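Local atomic coordinates of ribonuclease J (Methanolobus psychrophilus R15, PDB entry 5HAB), a protein that probably degrades RNA as an exoribonuclease of the metallo-beta-lactamase/beta-CASP family, and is captured here in complex with RNA. Residues D250-T255 with V278-E283; D49-D54 with L159-D164; R355-E360 with Y388-K393; L76-M81 with I113-H118. The protein carries 1 engineered substitution. One frame throughout, in Å; residues are numbered along the deposited sequence.

Interaction 1. Residues D250-T255 with V278-E283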
loop_
_atom_site.group_PDB
_atom_site.type_symbol
_atom_site.label_atom_id
_atom_site.label_comp_id
_atom_site.label_asym_id
_atom_site.label_seq_id
_atom_site.Cartn_x
_atom_site.Cartn_y
_atom_site.Cartn_z
ATOM N N ASP B 250 -0.497 29.770 0.629
ATOM C CA ASP B 250 -1.898 29.506 0.945
ATOM C C ASP B 250 -2.058 28.973 2.368
ATOM O O ASP B 250 -2.981 29.362 3.081
ATOM C CB ASP B 250 -2.494 28.525 -0.072
ATOM C CG ASP B 250 -4.016 28.581 -0.127
ATOM O OD1 ASP B 250 -4.641 29.108 0.821
ATOM O OD2 ASP B 250 -4.588 28.106 -1.133
ATOM N N VAL B 251 -1.161 28.084 2.780
ATOM C CA VAL B 251 -1.242 27.509 4.119
ATOM C C VAL B 251 -0.973 28.576 5.183
ATOM O O VAL B 251 -1.572 28.555 6.262
ATOM C CB VAL B 251 -0.271 26.319 4.274
ATOM C CG1 VAL B 251 -0.172 25.884 5.732
ATOM C CG2 VAL B 251 -0.716 25.157 3.399
ATOM N N LEU B 252 -0.081 29.515 4.880
ATOM C CA LEU B 252 0.346 30.479 5.892
ATOM C C LEU B 252 -0.599 31.676 6.000
ATOM O O LEU B 252 -0.838 32.187 7.094
ATOM C CB LEU B 252 1.774 30.954 5.607
ATOM C CG LEU B 252 2.861 29.962 6.029
ATOM C CD1 LEU B 252 4.216 30.350 5.460
ATOM C CD2 LEU B 252 2.924 29.872 7.544
ATOM N N LEU B 253 -1.145 32.114 4.870
ATOM C CA LEU B 253 -2.015 33.286 4.851
ATOM C C LEU B 253 -3.502 32.919 4.847
ATOM O O LEU B 253 -4.317 33.609 5.459
ATOM C CB LEU B 253 -1.699 34.155 3.630
ATOM C CG LEU B 253 -0.281 34.721 3.536
ATOM C CD1 LEU B 253 -0.036 35.336 2.169
ATOM C CD2 LEU B 253 -0.039 35.738 4.632
ATOM N N GLY B 254 -3.847 31.830 4.167
ATOM C CA GLY B 254 -5.233 31.414 4.037
ATOM C C GLY B 254 -5.814 30.743 5.267
ATOM O O GLY B 254 -5.944 29.519 5.318
ATOM N N THR B 255 -6.157 31.547 6.269
ATOM C CA THR B 255 -6.648 31.020 7.535
ATOM C C THR B 255 -7.563 32.031 8.236
ATOM O O THR B 255 -7.248 33.220 8.313
ATOM C CB THR B 255 -5.472 30.625 8.464
ATOM O OG1 THR B 255 -5.973 30.237 9.750
ATOM C CG2 THR B 255 -4.482 31.777 8.619
ATOM N N VAL B 278 10.301 33.344 4.888
ATOM C CA VAL B 278 10.533 34.612 5.587
ATOM C C VAL B 278 9.788 35.749 4.879
ATOM O O VAL B 278 9.261 36.655 5.543
ATOM C CB VAL B 278 12.047 34.930 5.753
ATOM C CG1 VAL B 278 12.749 33.806 6.510
ATOM C CG2 VAL B 278 12.722 35.195 4.421
ATOM N N GLN B 279 9.704 35.691 3.549
ATOM C CA GLN B 279 8.887 36.667 2.825
ATOM C C GLN B 279 7.417 36.606 3.268
ATOM O O GLN B 279 6.774 37.640 3.483
ATOM C CB GLN B 279 8.988 36.461 1.315
ATOM C CG GLN B 279 10.354 36.793 0.738
ATOM C CD GLN B 279 10.419 36.581 -0.766
ATOM O OE1 GLN B 279 9.648 35.803 -1.332
ATOM N NE2 GLN B 279 11.340 37.281 -1.422
ATOM N N PHE B 280 6.885 35.393 3.392
ATOM C CA PHE B 280 5.511 35.219 3.852
ATOM C C PHE B 280 5.328 35.752 5.267
ATOM O O PHE B 280 4.275 36.298 5.594
ATOM C CB PHE B 280 5.106 33.748 3.796
ATOM C CG PHE B 280 5.070 33.193 2.411
ATOM C CD1 PHE B 280 4.759 34.011 1.336
ATOM C CD2 PHE B 280 5.348 31.857 2.177
ATOM C CE1 PHE B 280 4.725 33.505 0.051
ATOM C CE2 PHE B 280 5.316 31.345 0.896
ATOM C CZ PHE B 280 5.007 32.170 -0.168
ATOM N N ALA B 281 6.353 35.593 6.098
ATOM C CA ALA B 281 6.321 36.128 7.455
ATOM C C ALA B 281 6.212 37.645 7.398
ATOM O O ALA B 281 5.517 38.263 8.206
ATOM C CB ALA B 281 7.555 35.708 8.233
ATOM N N GLN B 282 6.911 38.241 6.436
ATOM C CA GLN B 282 6.836 39.684 6.240
ATOM C C GLN B 282 5.491 40.107 5.652
ATOM O O GLN B 282 5.106 41.268 5.764
ATOM C CB GLN B 282 7.990 40.171 5.356
ATOM C CG GLN B 282 9.373 40.023 5.999
ATOM C CD GLN B 282 9.527 40.789 7.312
ATOM O OE1 GLN B 282 10.072 41.892 7.334
ATOM N NE2 GLN B 282 9.063 40.201 8.411
ATOM N N GLU B 283 4.785 39.185 5.005
ATOM C CA GLU B 283 3.485 39.524 4.423
ATOM C C GLU B 283 2.316 39.239 5.390
ATOM O O GLU B 283 1.170 39.576 5.106
ATOM C CB GLU B 283 3.303 38.769 3.091
ATOM C CG GLU B 283 2.069 39.169 2.277
ATOM C CD GLU B 283 2.011 38.495 0.914
ATOM O OE1 GLU B 283 0.989 38.663 0.210
ATOM O OE2 GLU B 283 2.974 37.782 0.555
#
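L252 and L253, in the last turn of helix 241-253, meet F280 and E283 on helix 271-283. This is helix-to-helix packing in the alpha/beta layer of the beta-CASP domain, where helix 271-283 forms the crossover between the parallel strands 262-266 and 287-291.

The apolar part rests on one methyl group. With CG anti to its carbonyl carbon (chi1 -78°), L252 extends across F280 at roughly a right angle, bringing CD1 to 3.8 Å from F280 CD2 and 3.9 Å from F280 CB. The methyl thus fills the corner where the ring joins its stem, approaching the ring obliquely. H245 meets the same ring from within helix 241-253, with L248 and K249 adding to its surroundings, so several residues of that helix surround the buried F280.

Nearer the surface, the contact joins an aliphatic branch to a polar side chain. L253 CD1 lies 4.0 Å from E283 CD, while its other methyl, CD2, sits 4.1 Å from the E283 backbone O. E283 is fully extended and also touches K249; its side chain comes within about 4 Å of a bound sulfate, probably from the crystallisation liquor.

Backbone bonds finish the helix. G254 N donates to D250 O at 2.8 Å, and G254 then centres an inverse gamma turn. D250 OD1 also forms a salt bridge with K237 of a second subunit. The turn itself is marked by a weak bond, 2.9 Å long, from T255 N to L253 O.

Interaction 2. Residues D49-D54 with L159-D164; sequences DIIIID and LEITKD
D49 and T162 adopt nearly matching first torsions, chi1 -71° and -74°, which set D49 CG and T162 OG1 beside their own backbone nitrogens and point the two side chains at each other from opposite directions. D49 OD2 consequently comes up against both branches of the threonine, 3.6 Å from T162 OG1 and the same distance from T162 CG2. The hydroxyl turns instead to its own chain, making a weak hydrogen bond of 3.0 Å from T162 OG1 to I161 O. The other carboxylate oxygen, D49 OD1, is held in a salt bridge by R98 NE, which probably helps to orient the group and to offset the nearby like charge of D164, whose OD2 lies 6.6 Å from D49 OD2.

Deeper in, the contact is purely apolar and looser: I51 CD1 reaches I161 CG2 at 4.2 Å. I161 and T162 together form the bulged side of a classic beta bulge opposite I165, and both direct their CB atoms at the facing strand, which lets consecutive residues share one face.

The result is a small bridge between the two sheets of the metallo-beta-lactamase fold. Strand 49-53 runs inside the larger mixed sheet, bonded through I50 and I52 to strand 96-102 and through I51 to strand 41-46. Strand 158-160 is the outermost strand of the other sheet, beside strand 166-172, whose I167 packs against both I51 and I161.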
loop_
_atom_site.group_PDB
_atom_site.type_symbol
_atom_site.label_atom_id
_atom_site.label_comp_id
_atom_site.label_asym_id
_atom_site.label_seq_id
_atom_site.Cartn_x
_atom_site.Cartn_y
_atom_site.Cartn_z
ATOM N N ASP B 49 43.879 9.555 -15.829
ATOM C CA ASP B 49 43.521 10.614 -14.890
ATOM C C ASP B 49 42.088 10.418 -14.405
ATOM O O ASP B 49 41.225 10.035 -15.182
ATOM C CB ASP B 49 43.691 11.984 -15.541
ATOM C CG ASP B 49 45.148 12.346 -15.757
ATOM O OD1 ASP B 49 45.968 12.072 -14.854
ATOM O OD2 ASP B 49 45.472 12.883 -16.838
ATOM N N ILE B 50 41.837 10.648 -13.119
ATOM C CA ILE B 50 40.519 10.377 -12.546
ATOM C C ILE B 50 39.882 11.630 -11.948
ATOM O O ILE B 50 40.515 12.354 -11.186
ATOM C CB ILE B 50 40.606 9.266 -11.483
ATOM C CG1 ILE B 50 41.193 7.991 -12.092
ATOM C CG2 ILE B 50 39.233 8.989 -10.879
ATOM C CD1 ILE B 50 41.393 6.879 -11.089
ATOM N N ILE B 51 38.624 11.875 -12.303
ATOM C CA ILE B 51 37.803 12.901 -11.667
ATOM C C ILE B 51 36.766 12.223 -10.773
ATOM O O ILE B 51 35.898 11.525 -11.267
ATOM C CB ILE B 51 37.117 13.792 -12.715
ATOM C CG1 ILE B 51 38.139 14.302 -13.731
ATOM C CG2 ILE B 51 36.370 14.946 -12.047
ATOM C CD1 ILE B 51 39.094 15.325 -13.167
ATOM N N ILE B 52 36.862 12.411 -9.462
ATOM C CA ILE B 52 35.831 11.927 -8.555
ATOM C C ILE B 52 34.675 12.921 -8.560
ATOM O O ILE B 52 34.889 14.132 -8.566
ATOM C CB ILE B 52 36.383 11.705 -7.126
ATOM C CG1 ILE B 52 37.404 10.564 -7.111
ATOM C CG2 ILE B 52 35.265 11.385 -6.151
ATOM C CD1 ILE B 52 38.051 10.337 -5.747
ATOM N N ILE B 53 33.450 12.405 -8.588
ATOM C CA ILE B 53 32.258 13.241 -8.514
ATOM C C ILE B 53 31.423 12.841 -7.299
ATOM O O ILE B 53 30.911 11.709 -7.211
ATOM C CB ILE B 53 31.426 13.165 -9.801
ATOM C CG1 ILE B 53 32.310 13.391 -11.030
ATOM C CG2 ILE B 53 30.321 14.202 -9.767
ATOM C CD1 ILE B 53 31.524 13.504 -12.332
ATOM N N ASP B 54 31.358 13.780 -6.355
ATOM C CA ASP B 54 30.550 13.709 -5.139
ATOM C C ASP B 54 31.030 12.632 -4.171
ATOM O O ASP B 54 31.574 11.610 -4.574
ATOM C CB ASP B 54 29.072 13.498 -5.494
ATOM C CG ASP B 54 28.467 14.707 -6.199
ATOM O OD1 ASP B 54 28.774 15.852 -5.797
ATOM O OD2 ASP B 54 27.691 14.519 -7.160
ATOM N N LEU B 159 37.064 24.861 -16.479
ATOM C CA LEU B 159 38.363 24.786 -15.812
ATOM C C LEU B 159 39.240 23.698 -16.422
ATOM O O LEU B 159 38.800 22.564 -16.571
ATOM C CB LEU B 159 38.169 24.518 -14.320
ATOM C CG LEU B 159 39.422 24.358 -13.458
ATOM C CD1 LEU B 159 40.211 25.655 -13.392
ATOM C CD2 LEU B 159 39.039 23.881 -12.066
ATOM N N GLU B 160 40.477 24.033 -16.778
ATOM C CA GLU B 160 41.388 23.020 -17.309
ATOM C C GLU B 160 42.065 22.243 -16.184
ATOM O O GLU B 160 42.568 22.829 -15.229
ATOM C CB GLU B 160 42.450 23.643 -18.215
ATOM C CG GLU B 160 41.910 24.283 -19.479
ATOM C CD GLU B 160 43.017 24.705 -20.426
ATOM O OE1 GLU B 160 44.081 24.047 -20.423
ATOM O OE2 GLU B 160 42.826 25.688 -21.175
ATOM N N ILE B 161 42.076 20.920 -16.306
ATOM C CA ILE B 161 42.687 20.064 -15.295
ATOM C C ILE B 161 43.916 19.394 -15.906
ATOM O O ILE B 161 44.905 19.126 -15.225
ATOM C CB ILE B 161 41.673 19.022 -14.743
ATOM C CG1 ILE B 161 40.734 19.666 -13.723
ATOM C CG2 ILE B 161 42.380 17.858 -14.069
ATOM C CD1 ILE B 161 39.645 20.507 -14.328
ATOM N N THR B 162 43.853 19.167 -17.210
ATOM C CA THR B 162 44.848 18.374 -17.910
ATOM C C THR B 162 44.838 18.837 -19.368
ATOM O O THR B 162 43.888 19.486 -19.799
ATOM C CB THR B 162 44.524 16.850 -17.764
ATOM O OG1 THR B 162 44.841 16.419 -16.434
ATOM C CG2 THR B 162 45.285 15.977 -18.751
ATOM N N LYS B 163 45.906 18.548 -20.109
ATOM C CA LYS B 163 45.964 18.826 -21.541
ATOM C C LYS B 163 44.776 18.187 -22.268
ATOM O O LYS B 163 44.386 18.625 -23.351
ATOM C CB LYS B 163 47.277 18.301 -22.131
ATOM C CG LYS B 163 48.538 18.821 -21.449
ATOM C CD LYS B 163 49.793 18.252 -22.106
ATOM C CE LYS B 163 51.043 19.047 -21.741
ATOM N NZ LYS B 163 51.477 18.807 -20.336
ATOM N N ASP B 164 44.205 17.153 -21.653
ATOM C CA ASP B 164 43.181 16.328 -22.278
ATOM C C ASP B 164 41.829 16.389 -21.561
ATOM O O ASP B 164 40.839 15.847 -22.047
ATOM C CB ASP B 164 43.651 14.873 -22.336
ATOM C CG ASP B 164 44.670 14.634 -23.431
ATOM O OD1 ASP B 164 44.757 15.466 -24.359
ATOM O OD2 ASP B 164 45.381 13.608 -23.366
#

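Interaction 3. Residues R355-E360 with Y388-K393; sequences RIANGE and YALETK. With SO4 (sulfate ion), chain I.
A Schellman motif ends helix 352-357, and at that end A357 abuts L390 and K393 of the longer helix 381-396. The motif is closed by two backbone bonds, G359 N to I356 O at 3.1 Å and E360 N to R355 O at 3.0 Å, with G359 at positive phi. A357 CB is the point of contact: L390 CD1 comes within 3.6 Å, delivered by a side chain whose CG lies opposite the backbone N (chi1 177°), and K393 CB is 4.1 Å away.

Both helices belong to the beta-CASP part of the chain, flanking in sequence strand 370-374 of its parallel sheet. From its CB, K393 continues as an extended chain past N358, and its NZ is hydrogen-bonded to I64 O of a third subunit. A357 O, beside the K393 stem, accepts a hydrogen bond from K397.

The far side of helix 381-396 faces that same subunit. T392 OG1 lies 3.5 Å above the centre of the Y388 ring and donates to Y388 O at 2.7 Å from above the carbonyl plane. Y388 OH in turn donates to sulfate O2 at 3.1 Å, the oxygen lying in the ring plane; R58 and R61 of the third subunit also bind this ion.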
loop_
_atom_site.group_PDB
_atom_site.type_symbol
_atom_site.label_atom_id
_atom_site.label_comp_id
_atom_site.label_asym_id
_atom_site.label_seq_id
_atom_site.Cartn_x
_atom_site.Cartn_y
_atom_site.Cartn_z
ATOM N N ARG B 355 12.512 19.178 20.602
ATOM C CA ARG B 355 12.705 19.597 21.983
ATOM C C ARG B 355 11.451 20.311 22.478
ATOM O O ARG B 355 11.057 20.163 23.636
ATOM C CB ARG B 355 13.948 20.489 22.106
ATOM C CG ARG B 355 15.225 19.695 22.380
ATOM C CD ARG B 355 16.495 20.496 22.097
ATOM N NE ARG B 355 16.382 21.891 22.511
ATOM C CZ ARG B 355 16.470 22.305 23.770
ATOM N NH1 ARG B 355 16.683 21.430 24.747
ATOM N NH2 ARG B 355 16.346 23.596 24.051
ATOM N N ILE B 356 10.820 21.075 21.590
ATOM C CA ILE B 356 9.539 21.702 21.897
ATOM C C ILE B 356 8.497 20.629 22.201
ATOM O O ILE B 356 7.701 20.764 23.133
ATOM C CB ILE B 356 9.063 22.595 20.743
ATOM C CG1 ILE B 356 9.967 23.817 20.593
ATOM C CG2 ILE B 356 7.613 23.021 20.950
ATOM C CD1 ILE B 356 9.462 24.799 19.560
ATOM N N ALA B 357 8.520 19.554 21.418
ATOM C CA ALA B 357 7.544 18.481 21.563
ATOM C C ALA B 357 7.712 17.730 22.879
ATOM O O ALA B 357 6.746 17.185 23.418
ATOM C CB ALA B 357 7.646 17.519 20.395
ATOM N N ASN B 358 8.933 17.704 23.401
ATOM C CA ASN B 358 9.192 17.010 24.657
ATOM C C ASN B 358 9.006 17.937 25.853
ATOM O O ASN B 358 9.154 17.514 26.998
ATOM C CB ASN B 358 10.608 16.429 24.673
ATOM C CG ASN B 358 10.710 15.126 23.914
ATOM O OD1 ASN B 358 11.610 14.943 23.096
ATOM N ND2 ASN B 358 9.784 14.210 24.176
ATOM N N GLY B 359 8.665 19.195 25.587
ATOM C CA GLY B 359 8.428 20.152 26.653
ATOM C C GLY B 359 9.704 20.631 27.322
ATOM O O GLY B 359 9.674 21.188 28.419
ATOM N N GLU B 360 10.829 20.407 26.654
ATOM C CA GLU B 360 12.136 20.807 27.164
ATOM C C GLU B 360 12.437 22.250 26.769
ATOM O O GLU B 360 13.579 22.601 26.471
ATOM C CB GLU B 360 13.221 19.874 26.628
ATOM C CG GLU B 360 12.898 18.400 26.790
ATOM C CD GLU B 360 13.848 17.515 26.013
ATOM O OE1 GLU B 360 14.433 18.003 25.024
ATOM O OE2 GLU B 360 13.999 16.332 26.380
ATOM N N TYR B 388 6.789 9.899 13.470
ATOM C CA TYR B 388 5.586 9.438 14.147
ATOM C C TYR B 388 5.581 9.873 15.611
ATOM O O TYR B 388 4.576 10.384 16.096
ATOM C CB TYR B 388 5.448 7.917 14.038
ATOM C CG TYR B 388 4.350 7.340 14.905
ATOM C CD1 TYR B 388 3.024 7.383 14.502
ATOM C CD2 TYR B 388 4.642 6.744 16.127
ATOM C CE1 TYR B 388 2.019 6.852 15.296
ATOM C CE2 TYR B 388 3.649 6.212 16.925
ATOM C CZ TYR B 388 2.339 6.268 16.505
ATOM O OH TYR B 388 1.350 5.738 17.299
ATOM N N ALA B 389 6.697 9.678 16.308
ATOM C CA ALA B 389 6.791 10.074 17.714
ATOM C C ALA B 389 6.617 11.589 17.872
ATOM O O ALA B 389 5.855 12.053 18.733
ATOM C CB ALA B 389 8.119 9.622 18.305
ATOM N N LEU B 390 7.310 12.350 17.026
ATOM C CA LEU B 390 7.202 13.805 17.051
ATOM C C LEU B 390 5.752 14.257 16.869
ATOM O O LEU B 390 5.216 15.032 17.670
ATOM C CB LEU B 390 8.077 14.429 15.960
ATOM C CG LEU B 390 7.979 15.952 15.838
ATOM C CD1 LEU B 390 8.667 16.628 17.022
ATOM C CD2 LEU B 390 8.552 16.444 14.523
ATOM N N GLU B 391 5.119 13.756 15.814
ATOM C CA GLU B 391 3.762 14.158 15.470
ATOM C C GLU B 391 2.764 13.736 16.536
ATOM O O GLU B 391 1.871 14.501 16.878
ATOM C CB GLU B 391 3.361 13.574 14.116
ATOM C CG GLU B 391 3.642 14.506 12.955
ATOM C CD GLU B 391 3.225 13.917 11.624
ATOM O OE1 GLU B 391 4.106 13.741 10.758
ATOM O OE2 GLU B 391 2.017 13.652 11.436
ATOM N N THR B 392 2.925 12.525 17.062
ATOM C CA THR B 392 2.070 12.029 18.136
ATOM C C THR B 392 2.156 12.942 19.358
ATOM O O THR B 392 1.131 13.272 19.954
ATOM C CB THR B 392 2.437 10.591 18.549
ATOM O OG1 THR B 392 2.295 9.718 17.425
ATOM C CG2 THR B 392 1.530 10.104 19.674
ATOM N N LYS B 393 3.369 13.354 19.727
ATOM C CA LYS B 393 3.530 14.270 20.862
ATOM C C LYS B 393 2.869 15.628 20.600
ATOM O O LYS B 393 2.101 16.139 21.438
ATOM C CB LYS B 393 5.013 14.456 21.190
ATOM C CG LYS B 393 5.664 13.203 21.755
ATOM C CD LYS B 393 7.170 13.344 21.836
ATOM C CE LYS B 393 7.811 12.010 22.162
ATOM N NZ LYS B 393 9.296 12.056 22.059
HETATM S S SO4 I . -2.288 6.909 17.501
HETATM O O1 SO4 I . -2.989 7.990 16.809
HETATM O O2 SO4 I . -1.645 6.016 16.536
HETATM O O3 SO4 I . -1.262 7.476 18.374
HETATM O O4 SO4 I . -3.247 6.157 18.306
#

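Interaction 4. Residues L76-M81 with I113-H118; sequences LELIEM and IPKLAH
L78 and K115 make the closer half of this contact between helix 75-81 and the short helix 113-116. L78 CD1 lies 3.7 Å from K115 CG and 3.5 Å from K115 NZ, so a single methyl is touched at both the root and the end of the lysine. Bends at chi2 (-40°) and chi4 (70°) fold the lysine chain so that both atoms can reach it, and the two side chains cross at about a right angle. Only van der Waals contact joins the pair: the aliphatic CG supplies the apolar packing against the buried leucine, and NZ merely lies beside the methyl.

One residue further along each helix, the packing is looser: I79 CD1 and L116 CD2 are 4.4 Å apart, the two meeting methyl to methyl. No hydrogen bond spans the two segments, although the S75 side-chain hydroxyl is hydrogen-bonded to the K115 backbone O, linking the two helices just ahead of the segment 76-81. L76, E77 and E80 are exposed to solvent and take no part.

The contact joins helix 75-81 to helix 113-116 in the metallo-beta-lactamase part of the chain. I84, in the following loop, packs on both L78 and I79, while M55 and D87 approach L116. Behind helix 113-116 stands helix 128-138, which receives I113 on I134 and I138, and P114 on Q137.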
loop_
_atom_site.group_PDB
_atom_site.type_symbol
_atom_site.label_atom_id
_atom_site.label_comp_id
_atom_site.label_asym_id
_atom_site.label_seq_id
_atom_site.Cartn_x
_atom_site.Cartn_y
_atom_site.Cartn_z
ATOM N N LEU B 76 36.918 3.691 7.888
ATOM C CA LEU B 76 36.714 2.270 7.604
ATOM C C LEU B 76 35.510 1.694 8.336
ATOM O O LEU B 76 34.821 0.820 7.808
ATOM C CB LEU B 76 37.967 1.457 7.939
ATOM C CG LEU B 76 38.904 1.166 6.759
ATOM C CD1 LEU B 76 39.168 2.405 5.902
ATOM C CD2 LEU B 76 40.215 0.556 7.241
ATOM N N GLU B 77 35.237 2.201 9.531
ATOM C CA GLU B 77 34.112 1.709 10.309
ATOM C C GLU B 77 32.823 2.196 9.654
ATOM O O GLU B 77 31.838 1.459 9.549
ATOM C CB GLU B 77 34.213 2.189 11.757
ATOM C CG GLU B 77 33.001 1.894 12.617
ATOM C CD GLU B 77 33.203 2.326 14.059
ATOM O OE1 GLU B 77 32.295 2.095 14.886
ATOM O OE2 GLU B 77 34.270 2.905 14.365
ATOM N N LEU B 78 32.860 3.434 9.177
ATOM C CA LEU B 78 31.747 4.003 8.443
ATOM C C LEU B 78 31.514 3.237 7.144
ATOM O O LEU B 78 30.380 3.051 6.732
ATOM C CB LEU B 78 31.999 5.479 8.152
ATOM C CG LEU B 78 31.857 6.449 9.324
ATOM C CD1 LEU B 78 32.387 7.811 8.927
ATOM C CD2 LEU B 78 30.405 6.551 9.761
ATOM N N ILE B 79 32.587 2.774 6.511
ATOM C CA ILE B 79 32.454 1.998 5.285
ATOM C C ILE B 79 31.818 0.648 5.593
ATOM O O ILE B 79 30.946 0.187 4.854
ATOM C CB ILE B 79 33.806 1.822 4.580
ATOM C CG1 ILE B 79 34.284 3.154 4.009
ATOM C CG2 ILE B 79 33.690 0.810 3.459
ATOM C CD1 ILE B 79 35.631 3.072 3.335
ATOM N N GLU B 80 32.244 0.023 6.689
ATOM C CA GLU B 80 31.660 -1.251 7.115
ATOM C C GLU B 80 30.171 -1.097 7.435
ATOM O O GLU B 80 29.389 -2.016 7.200
ATOM C CB GLU B 80 32.404 -1.822 8.326
ATOM C CG GLU B 80 33.848 -2.228 8.041
ATOM C CD GLU B 80 34.594 -2.680 9.291
ATOM O OE1 GLU B 80 33.931 -3.022 10.293
ATOM O OE2 GLU B 80 35.844 -2.692 9.272
ATOM N N MET B 81 29.783 0.058 7.970
ATOM C CA MET B 81 28.364 0.373 8.109
ATOM C C MET B 81 27.795 0.793 6.752
ATOM O O MET B 81 26.728 0.337 6.349
ATOM C CB MET B 81 28.138 1.494 9.126
ATOM C CG MET B 81 28.831 1.298 10.460
ATOM S SD MET B 81 28.238 2.463 11.699
ATOM C CE MET B 81 28.080 3.955 10.726
ATOM N N ILE B 113 32.842 13.878 2.487
ATOM C CA ILE B 113 34.043 14.654 2.159
ATOM C C ILE B 113 35.081 14.639 3.299
ATOM O O ILE B 113 36.232 14.263 3.060
ATOM C CB ILE B 113 33.686 16.107 1.761
ATOM C CG1 ILE B 113 33.089 16.155 0.353
ATOM C CG2 ILE B 113 34.912 17.002 1.842
ATOM C CD1 ILE B 113 34.081 15.840 -0.740
ATOM N N PRO B 114 34.678 14.994 4.541
ATOM C CA PRO B 114 35.674 15.036 5.619
ATOM C C PRO B 114 36.266 13.684 5.995
ATOM O O PRO B 114 37.190 13.634 6.805
ATOM C CB PRO B 114 34.885 15.601 6.810
ATOM C CG PRO B 114 33.676 16.214 6.227
ATOM C CD PRO B 114 33.349 15.387 5.043
ATOM N N LYS B 115 35.739 12.604 5.435
ATOM C CA LYS B 115 36.192 11.281 5.831
ATOM C C LYS B 115 37.067 10.605 4.772
ATOM O O LYS B 115 37.908 9.769 5.102
ATOM C CB LYS B 115 34.986 10.398 6.158
ATOM C CG LYS B 115 34.517 10.519 7.602
ATOM C CD LYS B 115 35.697 10.613 8.556
ATOM C CE LYS B 115 35.261 11.044 9.945
ATOM N NZ LYS B 115 34.476 9.985 10.631
ATOM N N LEU B 116 36.880 10.970 3.508
ATOM C CA LEU B 116 37.587 10.295 2.424
ATOM C C LEU B 116 38.412 11.246 1.549
ATOM O O LEU B 116 39.365 10.812 0.901
ATOM C CB LEU B 116 36.598 9.523 1.542
ATOM C CG LEU B 116 35.700 8.463 2.175
ATOM C CD1 LEU B 116 34.663 7.993 1.168
ATOM C CD2 LEU B 116 36.515 7.293 2.685
ATOM N N ALA B 117 38.039 12.524 1.502
ATOM C CA ALA B 117 38.688 13.442 0.565
ATOM C C ALA B 117 40.174 13.666 0.880
ATOM O O ALA B 117 40.981 13.869 -0.029
ATOM C CB ALA B 117 37.963 14.769 0.539
ATOM N N HIS B 118 40.535 13.600 2.158
ATOM C CA HIS B 118 41.892 13.943 2.584
ATOM C C HIS B 118 42.928 12.903 2.163
ATOM O O HIS B 118 44.127 13.126 2.314
ATOM C CB HIS B 118 41.948 14.144 4.104
ATOM C CG HIS B 118 41.631 12.913 4.893
ATOM N ND1 HIS B 118 42.517 11.867 5.031
ATOM C CD2 HIS B 118 40.531 12.570 5.604
ATOM C CE1 HIS B 118 41.971 10.925 5.780
ATOM N NE2 HIS B 118 40.767 11.328 6.143
#

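How the interactions relate
The four contacts fall into two groups, one in each lobe of the enzyme. Interactions 2 and 4 lie in the metallo-beta-lactamase lobe, with nearest atoms about 6 Å apart; interaction 4 is nested within the chain loop that interaction 2 closes. Interactions 1 and 3 follow in series in the beta-CASP lobe, their centres 24 Å apart. Between the lobes the separation is larger: the centres of interactions 1 and 2 are 46 Å apart, on opposite sides of the chain's centre. Bound RNA passes nearest to interaction 3, at about 6 Å between closest atoms, against about 10, 11 and 15 Å for interactions 4, 2 and 1.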